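Local coordinates for protein geranyltranstransferase (IspA) (PDB 3Q1O) that probably acts as a magnesium-dependent prenyltransferase that joins isoprenyl diphosphates into longer chains, and binds dimethylallyl diphosphate and magnesium, at residues Arg57-Leu62 with Ala197-Ala202; Glu186-Leu191 with Ala258-Val263; Ile239-Gln244 with Lys251-Asp256; Glu281-Leu286 with Asn299-Leu304. One frame throughout, in Å; residues are numbered along the deposited sequence. Where two conformers were deposited one is given.

In the fold
The chain folds almost wholly into helices, and three of the four contacts hold residues of the dimethylallyl diphosphate pockets. The centre of interaction 1 is about 4 Å from the centre of the chain; those of interactions 2 and 3 are each about 19 Å from it. Interactions 1 and 2 share helix 185-211, and their segments alternate along the chain. Interaction 3 uses the end of helix 216-243. It falls between the segments of interaction 2 and touches it, V263 packing on I239 and V242. Interaction 4 comes last and joins helices 268-287 and 294-308. Away from the annotated sites, it meets interaction 1 through L303 and L62, their centres about 14 Å apart.

Interaction 1 (Arg57-Leu62 with Ala197-Ala202); sequences RFRPKL and AKLISA. With DMA (dimethylallyl diphosphate), chain F.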
loop_
_atom_site.group_PDB
_atom_site.type_symbol
_atom_site.label_atom_id
_atom_site.label_comp_id
_atom_site.label_asym_id
_atom_site.label_seq_id
_atom_site.Cartn_x
_atom_site.Cartn_y
_atom_site.Cartn_z
ATOM N N ARG A 57 -3.020 19.784 5.452
ATOM C CA ARG A 57 -1.691 19.385 4.971
ATOM C C ARG A 57 -0.701 19.371 6.126
ATOM O O ARG A 57 0.479 19.685 5.939
ATOM C CB ARG A 57 -1.183 20.301 3.835
ATOM C CG ARG A 57 -1.618 19.954 2.403
ATOM C CD ARG A 57 -2.974 19.299 2.330
ATOM N NE ARG A 57 -3.703 19.657 1.126
ATOM C CZ ARG A 57 -4.526 18.836 0.486
ATOM N NH1 ARG A 57 -5.159 19.257 -0.599
ATOM N NH2 ARG A 57 -4.705 17.590 0.920
ATOM N N PHE A 58 -1.189 18.991 7.309
ATOM C CA PHE A 58 -0.405 19.057 8.539
ATOM C C PHE A 58 0.859 18.220 8.459
ATOM O O PHE A 58 1.928 18.660 8.880
ATOM C CB PHE A 58 -1.240 18.639 9.760
ATOM C CG PHE A 58 -0.495 18.727 11.069
ATOM C CD1 PHE A 58 0.101 19.920 11.475
ATOM C CD2 PHE A 58 -0.406 17.624 11.909
ATOM C CE1 PHE A 58 0.782 20.004 12.695
ATOM C CE2 PHE A 58 0.268 17.702 13.132
ATOM C CZ PHE A 58 0.867 18.895 13.520
ATOM N N ARG A 59 0.727 17.023 7.901
ATOM C CA ARG A 59 1.855 16.108 7.785
ATOM C C ARG A 59 2.917 16.557 6.751
ATOM O O ARG A 59 4.108 16.535 7.069
ATOM C CB ARG A 59 1.362 14.670 7.587
ATOM C CG ARG A 59 0.629 14.139 8.804
ATOM C CD ARG A 59 -0.470 13.183 8.435
ATOM N NE ARG A 59 -1.344 12.892 9.571
ATOM C CZ ARG A 59 -2.443 13.579 9.872
ATOM N NH1 ARG A 59 -3.177 13.238 10.925
ATOM N NH2 ARG A 59 -2.809 14.612 9.129
ATOM N N PRO A 60 2.500 16.986 5.535
ATOM C CA PRO A 60 3.515 17.605 4.672
ATOM C C PRO A 60 4.166 18.855 5.268
ATOM O O PRO A 60 5.369 19.051 5.095
ATOM C CB PRO A 60 2.725 17.969 3.415
ATOM C CG PRO A 60 1.673 16.925 3.340
ATOM C CD PRO A 60 1.278 16.663 4.766
ATOM N N LYS A 61 3.386 19.677 5.966
ATOM C CA LYS A 61 3.927 20.826 6.698
ATOM C C LYS A 61 4.956 20.432 7.768
ATOM O O LYS A 61 5.961 21.126 7.939
ATOM C CB LYS A 61 2.807 21.652 7.309
ATOM C CG LYS A 61 2.074 22.496 6.291
ATOM C CD LYS A 61 0.787 23.035 6.852
ATOM C CE LYS A 61 0.135 23.960 5.842
ATOM N NZ LYS A 61 -1.267 24.250 6.200
ATOM N N LEU A 62 4.715 19.314 8.457
ATOM C CA LEU A 62 5.685 18.756 9.399
ATOM C C LEU A 62 6.973 18.346 8.702
ATOM O O LEU A 62 8.066 18.675 9.162
ATOM C CB LEU A 62 5.096 17.551 10.136
ATOM C CG LEU A 62 4.100 17.848 11.254
ATOM C CD1 LEU A 62 3.440 16.565 11.724
ATOM C CD2 LEU A 62 4.784 18.558 12.399
ATOM N N ALA A 197 -0.429 9.270 16.027
ATOM C CA ALA A 197 0.898 9.823 16.310
ATOM C C ALA A 197 2.017 9.205 15.469
ATOM O O ALA A 197 3.021 9.862 15.191
ATOM C CB ALA A 197 1.218 9.709 17.789
ATOM N N LYS A 198 1.830 7.952 15.070
ATOM C CA LYS A 198 2.834 7.201 14.331
ATOM C C LYS A 198 3.154 7.873 12.982
ATOM O O LYS A 198 4.320 8.058 12.624
ATOM C CB LYS A 198 2.359 5.748 14.159
ATOM C CG LYS A 198 3.313 4.667 14.715
ATOM C CD LYS A 198 3.591 4.852 16.189
ATOM C CE LYS A 198 4.155 3.592 16.831
ATOM N NZ LYS A 198 5.609 3.420 16.591
ATOM N N LEU A 199 2.114 8.288 12.264
ATOM C CA LEU A 199 2.290 8.962 10.985
ATOM C C LEU A 199 2.793 10.401 11.132
ATOM O O LEU A 199 3.492 10.915 10.258
ATOM C CB LEU A 199 0.992 8.914 10.175
ATOM C CG LEU A 199 1.119 9.061 8.658
ATOM C CD1 LEU A 199 1.945 7.921 8.093
ATOM C CD2 LEU A 199 -0.257 9.115 8.006
ATOM N N ILE A 200 2.439 11.038 12.244
ATOM C CA ILE A 200 2.925 12.375 12.564
ATOM C C ILE A 200 4.427 12.359 12.864
ATOM O O ILE A 200 5.169 13.212 12.354
ATOM C CB ILE A 200 2.069 13.034 13.678
ATOM C CG1 ILE A 200 0.822 13.669 13.049
ATOM C CG2 ILE A 200 2.851 14.086 14.462
ATOM C CD1 ILE A 200 -0.331 13.885 14.005
ATOM N N SER A 201 4.884 11.373 13.638
ATOM C CA SER A 201 6.315 11.255 13.921
ATOM C C SER A 201 7.100 10.853 12.674
ATOM O O SER A 201 8.202 11.357 12.460
ATOM C CB SER A 201 6.606 10.326 15.106
ATOM O OG SER A 201 6.540 8.975 14.741
ATOM N N ALA A 202 6.513 9.977 11.856
ATOM C CA ALA A 202 7.067 9.598 10.552
ATOM C C ALA A 202 7.377 10.819 9.678
ATOM O O ALA A 202 8.486 10.943 9.175
ATOM C CB ALA A 202 6.127 8.640 9.815
HETATM C C1 DMA F . -7.794 13.503 10.331
HETATM O O1 DMA F . -6.620 14.259 10.019
HETATM C C2 DMA F . -7.143 12.228 10.808
HETATM C C3 DMA F . -6.817 12.025 12.094
HETATM C C4 DMA F . -7.141 13.024 13.171
HETATM C C5 DMA F . -6.128 10.740 12.459
HETATM P PA DMA F . -6.552 15.839 9.797
HETATM O O1A DMA F . -5.130 16.173 9.411
HETATM O O2A DMA F . -7.198 16.518 10.984
HETATM O O3A DMA F . -7.516 16.019 8.513
HETATM P PB DMA F . -7.035 16.677 7.123
HETATM O O1B DMA F . -8.324 16.687 6.335
HETATM O O2B DMA F . -6.469 18.037 7.476
HETATM O O3B DMA F . -5.991 15.729 6.597
#
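L199 starts this join of helix 58-70 to helix 185-211: its CD2 comes across the chain of R59, 4.1 Å from R59 CD. The two side chains are nearly perpendicular. I200 follows and carries most of the packing, since its branches reach three residues of 57-62. Its CG1 lies 4.2 Å from R59 NE, oblique to the guanidinium plane. Its CD1 meets the edge of the F58 ring, close to the ring plane and 4.0 Å from F58 CE2. The other branch, CG2, is anti to the backbone N and turns to L62, with I200 CG2 and L62 CD1 3.7 Å apart. The same L62 CD1 rests over one face of the F58 ring, near the rim, and F58 also stacks with F233.

R59 bends at chi2 (147°) and runs past both aliphatic partners to the ligand. R59 NH2 donates a nearly straight bond, 2.8 Å and 168°, to O1A of dimethylallyl diphosphate. H94, R113 and the K56 backbone N bind the same ligand, consistent with the isopentenyl diphosphate site of related synthases. The chemistry is divided: apolar groups flank the stem of R59, while its guanidinium edge is left to the diphosphate.

Interaction 2 (Glu186-Leu191 with Ala258-Val263); sequences EQLTFL and AKNSFV
T189 OG1 is held by a hydrogen bond to L185 O one turn back in its own helix. It also lies at the edge of the F262 ring, near the ring plane, with T189 OG1 and F262 CZ 3.7 Å apart. Its chi1 of -64° sets this hydroxyl beside the backbone N, with the methyl CG2 anti to it.

L188 does most of the packing. Its CG is anti to the backbone N (chi1 -166°), and its two methyls spread over the chain that leads into helix 262-266. L188 CD1 sits 3.8 Å from N260 CB and close to the N260 carbonyl. L188 CD2 comes 3.5 Å from S261 O and 3.6 Å from F262 CD2. It is oblique to the F262 ring, and L188 and F262 run alongside each other, pointing in opposite directions. The contact is mainly van der Waals, with the L188 methyls lying against backbone carbonyls as well as the ring.

S261 is the N-cap of helix 262-266, and its OG takes the hydrogen bond of N264 N. In the conformer described, N260 ND2 bonds T181 O. This packs the chain entering helix 262-266, with pocket residue K259, against helix 185-211.

Helix 216-243 packs on residues of both segments, L231 on T189 and V235 on F262. Y274 of helix 268-287 meets the F262 ring, and helix 168-177 packs on L191.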
loop_
_atom_site.group_PDB
_atom_site.type_symbol
_atom_site.label_atom_id
_atom_site.label_comp_id
_atom_site.label_asym_id
_atom_site.label_seq_id
_atom_site.Cartn_x
_atom_site.Cartn_y
_atom_site.Cartn_z
ATOM N N GLU A 186 -4.765 4.508 29.703
ATOM C CA GLU A 186 -3.521 3.973 29.174
ATOM C C GLU A 186 -3.746 3.269 27.824
ATOM O O GLU A 186 -2.922 3.372 26.912
ATOM C CB GLU A 186 -2.878 3.025 30.190
ATOM C CG GLU A 186 -1.414 2.717 29.903
ATOM C CD GLU A 186 -0.745 1.870 30.974
ATOM O OE1 GLU A 186 -1.433 1.055 31.629
ATOM O OE2 GLU A 186 0.482 2.017 31.154
ATOM N N GLN A 187 -4.871 2.574 27.707
ATOM C CA GLN A 187 -5.222 1.846 26.486
ATOM C C GLN A 187 -5.620 2.790 25.350
ATOM O O GLN A 187 -5.192 2.609 24.216
ATOM C CB GLN A 187 -6.335 0.844 26.769
ATOM C CG GLN A 187 -5.869 -0.355 27.583
ATOM C CD GLN A 187 -7.022 -1.160 28.153
ATOM O OE1 GLN A 187 -8.086 -0.616 28.467
ATOM N NE2 GLN A 187 -6.820 -2.463 28.285
ATOM N N LEU A 188 -6.417 3.802 25.676
ATOM C CA LEU A 188 -6.825 4.821 24.720
ATOM C C LEU A 188 -5.645 5.648 24.202
ATOM O O LEU A 188 -5.598 5.998 23.017
ATOM C CB LEU A 188 -7.876 5.734 25.346
ATOM C CG LEU A 188 -8.650 6.643 24.400
ATOM C CD1 LEU A 188 -9.280 5.828 23.279
ATOM C CD2 LEU A 188 -9.704 7.426 25.152
ATOM N N THR A 189 -4.710 5.955 25.098
ATOM C CA THR A 189 -3.460 6.624 24.757
ATOM C C THR A 189 -2.646 5.786 23.767
ATOM O O THR A 189 -2.146 6.319 22.774
ATOM C CB THR A 189 -2.642 6.941 26.042
ATOM O OG1 THR A 189 -3.377 7.877 26.841
ATOM C CG2 THR A 189 -1.272 7.528 25.726
ATOM N N PHE A 190 -2.536 4.486 24.041
ATOM C CA PHE A 190 -1.835 3.537 23.171
ATOM C C PHE A 190 -2.463 3.515 21.777
ATOM O O PHE A 190 -1.759 3.582 20.762
ATOM C CB PHE A 190 -1.879 2.142 23.799
ATOM C CG PHE A 190 -1.134 1.080 23.023
ATOM C CD1 PHE A 190 -1.776 0.335 22.019
ATOM C CD2 PHE A 190 0.193 0.786 23.327
ATOM C CE1 PHE A 190 -1.095 -0.662 21.313
ATOM C CE2 PHE A 190 0.882 -0.218 22.631
ATOM C CZ PHE A 190 0.239 -0.943 21.624
ATOM N N LEU A 191 -3.789 3.428 21.751
ATOM C CA LEU A 191 -4.562 3.402 20.526
ATOM C C LEU A 191 -4.292 4.660 19.692
ATOM O O LEU A 191 -3.935 4.560 18.522
ATOM C CB LEU A 191 -6.049 3.268 20.879
ATOM C CG LEU A 191 -7.129 3.048 19.819
ATOM C CD1 LEU A 191 -8.306 2.318 20.463
ATOM C CD2 LEU A 191 -7.608 4.359 19.217
ATOM N N ALA A 258 -20.891 6.162 21.073
ATOM C CA ALA A 258 -20.736 4.883 20.393
ATOM C C ALA A 258 -19.282 4.390 20.253
ATOM O O ALA A 258 -19.079 3.211 19.954
ATOM C CB ALA A 258 -21.433 4.921 19.026
ATOM N N LYS A 259 -18.291 5.266 20.480
ATOM C CA LYS A 259 -16.873 4.934 20.252
ATOM C C LYS A 259 -15.911 5.431 21.346
ATOM O O LYS A 259 -16.321 6.043 22.337
ATOM C CB LYS A 259 -16.425 5.464 18.887
ATOM C CG LYS A 259 -15.258 4.725 18.256
ATOM C CD LYS A 259 -14.675 5.544 17.117
ATOM C CE LYS A 259 -14.322 4.668 15.932
ATOM N NZ LYS A 259 -13.486 5.418 14.966
ATOM N N ASN A 260 -14.620 5.158 21.161
ATOM C CA ASN A 260 -13.606 5.488 22.165
ATOM C C ASN A 260 -12.820 6.764 21.885
ATOM O O ASN A 260 -11.944 6.792 21.017
ATOM C CB ASN A 260 -12.645 4.317 22.362
ATOM C CG ASN A 260 -13.001 3.470 23.562
ATOM O OD1 ASN A 260 -13.138 3.974 24.677
ATOM N ND2 ASN A 260 -13.142 2.170 23.344
ATOM N N SER A 261 -13.139 7.809 22.642
ATOM C CA SER A 261 -12.464 9.098 22.547
ATOM C C SER A 261 -12.164 9.654 23.930
ATOM O O SER A 261 -12.714 9.188 24.928
ATOM C CB SER A 261 -13.286 10.096 21.730
ATOM O OG SER A 261 -14.314 10.671 22.501
ATOM N N PHE A 262 -11.288 10.653 23.974
ATOM C CA PHE A 262 -10.914 11.312 25.221
ATOM C C PHE A 262 -12.081 12.037 25.872
ATOM O O PHE A 262 -12.198 12.032 27.095
ATOM C CB PHE A 262 -9.711 12.240 25.014
ATOM C CG PHE A 262 -8.382 11.564 25.248
ATOM C CD1 PHE A 262 -7.574 11.945 26.313
ATOM C CD2 PHE A 262 -7.948 10.529 24.421
ATOM C CE1 PHE A 262 -6.355 11.316 26.548
ATOM C CE2 PHE A 262 -6.730 9.892 24.650
ATOM C CZ PHE A 262 -5.933 10.285 25.716
ATOM N N VAL A 263 -12.954 12.617 25.050
ATOM C CA VAL A 263 -14.175 13.277 25.515
ATOM C C VAL A 263 -15.155 12.284 26.153
ATOM O O VAL A 263 -15.770 12.595 27.166
ATOM C CB VAL A 263 -14.853 14.077 24.374
ATOM C CG1 VAL A 263 -16.174 14.698 24.829
ATOM C CG2 VAL A 263 -13.917 15.168 23.869
#

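Interaction 3 (Ile239-Gln244 with Lys251-Asp256); sequences IIDVTQ and KTTHLD. With DMA (dimethylallyl diphosphate), chain G.
D241 reaches H254 from the second aspartate-rich DDxxD motif of the FPP/GGPP synthase family, of which it is the last aspartate. D241 OD1 accepts from H254 N through its syn lone pair at 3.1 Å, and the bond is bent to 136°. The same OD1 touches the T253 methyl, 3.5 Å from T253 CG2, and that methyl also lies against the D241 carbonyl. The other oxygen, D241 OD2, comes 3.5 Å from D256 OD1. Both atoms are acceptors, so this is not counted as a hydrogen bond; the two carboxylate planes stand nearly perpendicular.

K251 extends from the start of the facing loop to the ligand. Its NZ donates to O1B of dimethylallyl diphosphate at 2.8 Å and, weakly, to O3B. A salt bridge to D237, the first aspartate of the motif, is consistent with positioning that amine, while R112 and K195 bind the same ligand.

Behind the first shell, the last helical turn before Q244 carries D241. There I239 O accepts from the backbone N atoms of V242 and T243. T243 OG1 adds a third donor, 2.7 Å from I239 O and 45° out of the carbonyl plane.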
loop_
_atom_site.group_PDB
_atom_site.type_symbol
_atom_site.label_atom_id
_atom_site.label_comp_id
_atom_site.label_asym_id
_atom_site.label_seq_id
_atom_site.Cartn_x
_atom_site.Cartn_y
_atom_site.Cartn_z
ATOM N N ILE A 239 -11.880 16.437 20.770
ATOM C CA ILE A 239 -12.590 17.601 21.291
ATOM C C ILE A 239 -13.306 18.332 20.160
ATOM O O ILE A 239 -14.404 18.859 20.360
ATOM C CB ILE A 239 -11.637 18.533 22.101
ATOM C CG1 ILE A 239 -11.148 17.804 23.356
ATOM C CG2 ILE A 239 -12.316 19.834 22.513
ATOM C CD1 ILE A 239 -10.013 18.483 24.064
ATOM N N ILE A 240 -12.695 18.323 18.971
ATOM C CA ILE A 240 -13.274 18.923 17.762
ATOM C C ILE A 240 -14.679 18.370 17.459
ATOM O O ILE A 240 -15.582 19.132 17.126
ATOM C CB ILE A 240 -12.298 18.806 16.542
ATOM C CG1 ILE A 240 -11.324 19.986 16.537
ATOM C CG2 ILE A 240 -13.045 18.736 15.194
ATOM C CD1 ILE A 240 -10.149 19.824 15.579
ATOM N N ASP A 241 -14.855 17.061 17.634
ATOM C CA ASP A 241 -16.133 16.381 17.391
ATOM C C ASP A 241 -17.336 16.967 18.143
ATOM O O ASP A 241 -18.435 17.035 17.593
ATOM C CB ASP A 241 -16.014 14.886 17.704
ATOM C CG ASP A 241 -17.293 14.118 17.389
ATOM O OD1 ASP A 241 -17.688 14.068 16.204
ATOM O OD2 ASP A 241 -17.902 13.564 18.328
ATOM N N VAL A 242 -17.125 17.389 19.387
ATOM C CA VAL A 242 -18.215 17.932 20.194
ATOM C C VAL A 242 -18.267 19.464 20.198
ATOM O O VAL A 242 -19.300 20.043 20.532
ATOM C CB VAL A 242 -18.213 17.373 21.652
ATOM C CG1 VAL A 242 -18.337 15.840 21.657
ATOM C CG2 VAL A 242 -16.972 17.807 22.404
ATOM N N THR A 243 -17.167 20.109 19.812
ATOM C CA THR A 243 -17.076 21.576 19.838
ATOM C C THR A 243 -17.354 22.251 18.488
ATOM O O THR A 243 -17.655 23.451 18.437
ATOM C CB THR A 243 -15.701 22.071 20.372
ATOM O OG1 THR A 243 -14.634 21.481 19.614
ATOM C CG2 THR A 243 -15.534 21.731 21.851
ATOM N N GLN A 244 -17.238 21.485 17.404
ATOM C CA GLN A 244 -17.407 22.021 16.051
ATOM C C GLN A 244 -18.532 21.328 15.297
ATOM O O GLN A 244 -18.722 20.116 15.426
ATOM C CB GLN A 244 -16.106 21.900 15.250
ATOM C CG GLN A 244 -14.969 22.786 15.754
ATOM C CD GLN A 244 -13.689 22.653 14.941
ATOM O OE1 GLN A 244 -12.606 22.988 15.419
ATOM N NE2 GLN A 244 -13.806 22.172 13.710
ATOM N N LYS A 251 -16.179 17.666 8.117
ATOM C CA LYS A 251 -16.398 16.226 8.190
ATOM C C LYS A 251 -17.555 15.887 9.116
ATOM O O LYS A 251 -17.924 16.694 9.972
ATOM C CB LYS A 251 -15.122 15.508 8.654
ATOM C CG LYS A 251 -14.569 15.994 9.993
ATOM C CD LYS A 251 -13.349 15.203 10.418
ATOM C CE LYS A 251 -12.901 15.603 11.818
ATOM N NZ LYS A 251 -11.534 15.089 12.133
ATOM N N THR A 252 -18.106 14.685 8.939
ATOM C CA THR A 252 -19.256 14.197 9.703
ATOM C C THR A 252 -18.971 14.099 11.212
ATOM O O THR A 252 -17.980 13.490 11.630
ATOM C CB THR A 252 -19.745 12.814 9.162
ATOM O OG1 THR A 252 -19.939 12.889 7.745
ATOM C CG2 THR A 252 -21.060 12.375 9.823
ATOM N N THR A 253 -19.835 14.732 12.005
ATOM C CA THR A 253 -19.863 14.565 13.456
ATOM C C THR A 253 -20.401 13.172 13.788
ATOM O O THR A 253 -21.550 12.848 13.453
ATOM C CB THR A 253 -20.750 15.642 14.132
ATOM O OG1 THR A 253 -20.234 16.946 13.836
ATOM C CG2 THR A 253 -20.808 15.444 15.651
ATOM N N HIS A 254 -19.563 12.357 14.431
ATOM C CA HIS A 254 -19.900 10.998 14.864
ATOM C C HIS A 254 -20.919 11.042 16.006
ATOM O O HIS A 254 -20.940 12.011 16.769
ATOM C CB HIS A 254 -18.617 10.308 15.340
ATOM C CG HIS A 254 -18.693 8.813 15.371
ATOM N ND1 HIS A 254 -18.272 8.026 14.320
ATOM C CD2 HIS A 254 -19.116 7.960 16.333
ATOM C CE1 HIS A 254 -18.444 6.754 14.628
ATOM N NE2 HIS A 254 -18.956 6.685 15.844
ATOM N N LEU A 255 -21.741 9.997 16.136
ATOM C CA LEU A 255 -22.653 9.884 17.279
ATOM C C LEU A 255 -21.831 9.473 18.502
ATOM O O LEU A 255 -21.396 8.319 18.622
ATOM C CB LEU A 255 -23.817 8.916 17.010
ATOM C CG LEU A 255 -25.032 9.034 17.950
ATOM C CD1 LEU A 255 -25.850 10.307 17.688
ATOM C CD2 LEU A 255 -25.915 7.794 17.870
ATOM N N ASP A 256 -21.657 10.447 19.398
ATOM C CA ASP A 256 -20.569 10.504 20.391
ATOM C C ASP A 256 -20.239 9.202 21.131
ATOM O O ASP A 256 -19.192 8.595 20.880
ATOM C CB ASP A 256 -20.822 11.640 21.406
ATOM C CG ASP A 256 -21.384 12.911 20.760
ATOM O OD1 ASP A 256 -21.127 13.171 19.560
ATOM O OD2 ASP A 256 -22.086 13.664 21.472
HETATM C C1 DMA G . -9.100 8.244 12.104
HETATM O O1 DMA G . -9.440 8.516 13.462
HETATM C C2 DMA G . -7.729 7.643 11.956
HETATM C C3 DMA G . -7.149 7.558 10.753
HETATM C C4 DMA G . -7.840 8.045 9.517
HETATM C C5 DMA G . -5.780 6.954 10.638
HETATM P PA DMA G . -10.856 9.247 13.674
HETATM O O1A DMA G . -11.895 8.345 13.052
HETATM O O2A DMA G . -10.994 9.675 15.112
HETATM O O3A DMA G . -10.625 10.551 12.747
HETATM P PB DMA G . -11.791 11.496 12.170
HETATM O O1B DMA G . -11.015 12.500 11.351
HETATM O O2B DMA G . -12.689 10.572 11.382
HETATM O O3B DMA G . -12.435 12.093 13.396
#

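Interaction 4 (Glu281-Leu286 with Asn299-Leu304); sequences EVLNDL and NLNALL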
loop_
_atom_site.group_PDB
_atom_site.type_symbol
_atom_site.label_atom_id
_atom_site.label_comp_id
_atom_site.label_asym_id
_atom_site.label_seq_id
_atom_site.Cartn_x
_atom_site.Cartn_y
_atom_site.Cartn_z
ATOM N N GLU A 281 3.250 20.972 27.608
ATOM C CA GLU A 281 4.421 20.100 27.571
ATOM C C GLU A 281 5.060 20.027 26.178
ATOM O O GLU A 281 6.291 20.034 26.062
ATOM C CB GLU A 281 4.089 18.702 28.093
ATOM C CG GLU A 281 5.329 17.914 28.515
ATOM C CD GLU A 281 5.013 16.545 29.095
ATOM O OE1 GLU A 281 4.439 16.478 30.205
ATOM O OE2 GLU A 281 5.365 15.537 28.446
ATOM N N VAL A 282 4.221 19.975 25.139
ATOM C CA VAL A 282 4.682 19.936 23.744
ATOM C C VAL A 282 5.529 21.168 23.407
ATOM O O VAL A 282 6.653 21.037 22.911
ATOM C CB VAL A 282 3.494 19.757 22.745
ATOM C CG1 VAL A 282 3.904 20.096 21.319
ATOM C CG2 VAL A 282 2.968 18.337 22.796
ATOM N N LEU A 283 5.004 22.349 23.727
ATOM C CA LEU A 283 5.712 23.611 23.490
ATOM C C LEU A 283 6.951 23.783 24.368
ATOM O O LEU A 283 7.927 24.393 23.930
ATOM C CB LEU A 283 4.773 24.805 23.662
ATOM C CG LEU A 283 3.626 24.907 22.652
ATOM C CD1 LEU A 283 2.647 25.988 23.066
ATOM C CD2 LEU A 283 4.139 25.172 21.236
ATOM N N ASN A 284 6.911 23.251 25.594
ATOM C CA ASN A 284 8.095 23.221 26.465
ATOM C C ASN A 284 9.210 22.333 25.937
ATOM O O ASN A 284 10.379 22.717 25.977
ATOM C CB ASN A 284 7.738 22.806 27.896
ATOM C CG ASN A 284 7.161 23.949 28.708
ATOM O OD1 ASN A 284 7.201 25.107 28.290
ATOM N ND2 ASN A 284 6.612 23.628 29.876
ATOM N N ASP A 285 8.843 21.153 25.436
ATOM C CA ASP A 285 9.799 20.246 24.793
ATOM C C ASP A 285 10.459 20.893 23.585
ATOM O O ASP A 285 11.633 20.662 23.312
ATOM C CB ASP A 285 9.115 18.950 24.365
ATOM C CG ASP A 285 8.835 18.026 25.527
ATOM O OD1 ASP A 285 8.109 17.039 25.315
ATOM O OD2 ASP A 285 9.331 18.272 26.646
ATOM N N LEU A 286 9.691 21.721 22.889
ATOM C CA LEU A 286 10.161 22.435 21.722
ATOM C C LEU A 286 11.223 23.492 22.054
ATOM O O LEU A 286 12.054 23.805 21.206
ATOM C CB LEU A 286 8.969 23.066 21.019
ATOM C CG LEU A 286 9.069 23.452 19.553
ATOM C CD1 LEU A 286 9.651 22.327 18.712
ATOM C CD2 LEU A 286 7.678 23.807 19.091
ATOM N N ASN A 299 10.309 26.971 12.768
ATOM C CA ASN A 299 9.332 26.411 11.848
ATOM C C ASN A 299 8.264 25.598 12.555
ATOM O O ASN A 299 7.070 25.762 12.282
ATOM C CB ASN A 299 10.026 25.551 10.797
ATOM C CG ASN A 299 10.784 26.371 9.775
ATOM O OD1 ASN A 299 10.728 27.602 9.777
ATOM N ND2 ASN A 299 11.499 25.689 8.890
ATOM N N LEU A 300 8.700 24.734 13.468
ATOM C CA LEU A 300 7.793 23.869 14.203
ATOM C C LEU A 300 6.894 24.658 15.152
ATOM O O LEU A 300 5.697 24.381 15.240
ATOM C CB LEU A 300 8.569 22.778 14.942
ATOM C CG LEU A 300 9.155 21.640 14.096
ATOM C CD1 LEU A 300 9.883 20.642 14.982
ATOM C CD2 LEU A 300 8.075 20.919 13.315
ATOM N N ASN A 301 7.467 25.659 15.822
ATOM C CA ASN A 301 6.733 26.525 16.759
ATOM C C ASN A 301 5.631 27.328 16.081
ATOM O O ASN A 301 4.534 27.470 16.617
ATOM C CB ASN A 301 7.706 27.459 17.485
ATOM C CG ASN A 301 7.030 28.336 18.511
ATOM O OD1 ASN A 301 6.692 29.484 18.229
ATOM N ND2 ASN A 301 6.826 27.805 19.705
ATOM N N ALA A 302 5.932 27.833 14.893
ATOM C CA ALA A 302 4.962 28.550 14.088
ATOM C C ALA A 302 3.836 27.637 13.627
ATOM O O ALA A 302 2.672 28.030 13.645
ATOM C CB ALA A 302 5.644 29.175 12.900
ATOM N N LEU A 303 4.190 26.421 13.221
ATOM C CA LEU A 303 3.213 25.438 12.769
ATOM C C LEU A 303 2.301 25.014 13.912
ATOM O O LEU A 303 1.088 24.909 13.731
ATOM C CB LEU A 303 3.909 24.219 12.146
ATOM C CG LEU A 303 3.073 23.016 11.690
ATOM C CD1 LEU A 303 2.013 23.388 10.650
ATOM C CD2 LEU A 303 3.987 21.946 11.142
ATOM N N LEU A 304 2.882 24.799 15.089
ATOM C CA LEU A 304 2.097 24.346 16.233
ATOM C C LEU A 304 1.224 25.441 16.842
ATOM O O LEU A 304 0.108 25.149 17.261
ATOM C CB LEU A 304 2.969 23.642 17.277
ATOM C CG LEU A 304 3.567 22.292 16.843
ATOM C CD1 LEU A 304 4.418 21.705 17.947
ATOM C CD2 LEU A 304 2.495 21.292 16.420
#
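L286 overlaps the backbone of the facing helix, with its CD2 resting 3.7 Å from N301 CA. Its CG is anti to the backbone N (chi1 -159°), and this sends the two methyls across to different neighbours. L286 CD1 goes to L300 and lies 3.9 Å from L300 CB. L286 CD2, besides covering N301, also touches the CD1 methyl of L304 at 4.0 Å.

That L304 CD1 has a second partner from the opposite helix: V282 CG1 at 3.8 Å. The V282 and L304 side chains meet at about a right angle. L304 is thus packed against residues one turn apart, V282 and L286. L283 CD2 approaches N301 ND2, 4.1 Å away, and lies near the CB of L304. The amide of N301 meets methyl groups here and forms no bond with 281-286.

The segments 281-286 and 299-304 run antiparallel, their axes at 164° and 10.7 Å apart at closest approach; they lie on helices 268-287 and 294-308. Together these form a helical hairpin near the C-terminus. F225 of helix 216-243 packs on both V282 and L304, and A65 of helix 58-70 lies against L300. With valine and leucine methyls on one side meeting leucines and the N301 backbone on the other, and no polar bond between the segments, cohesion here comes from close packing of branched side chains.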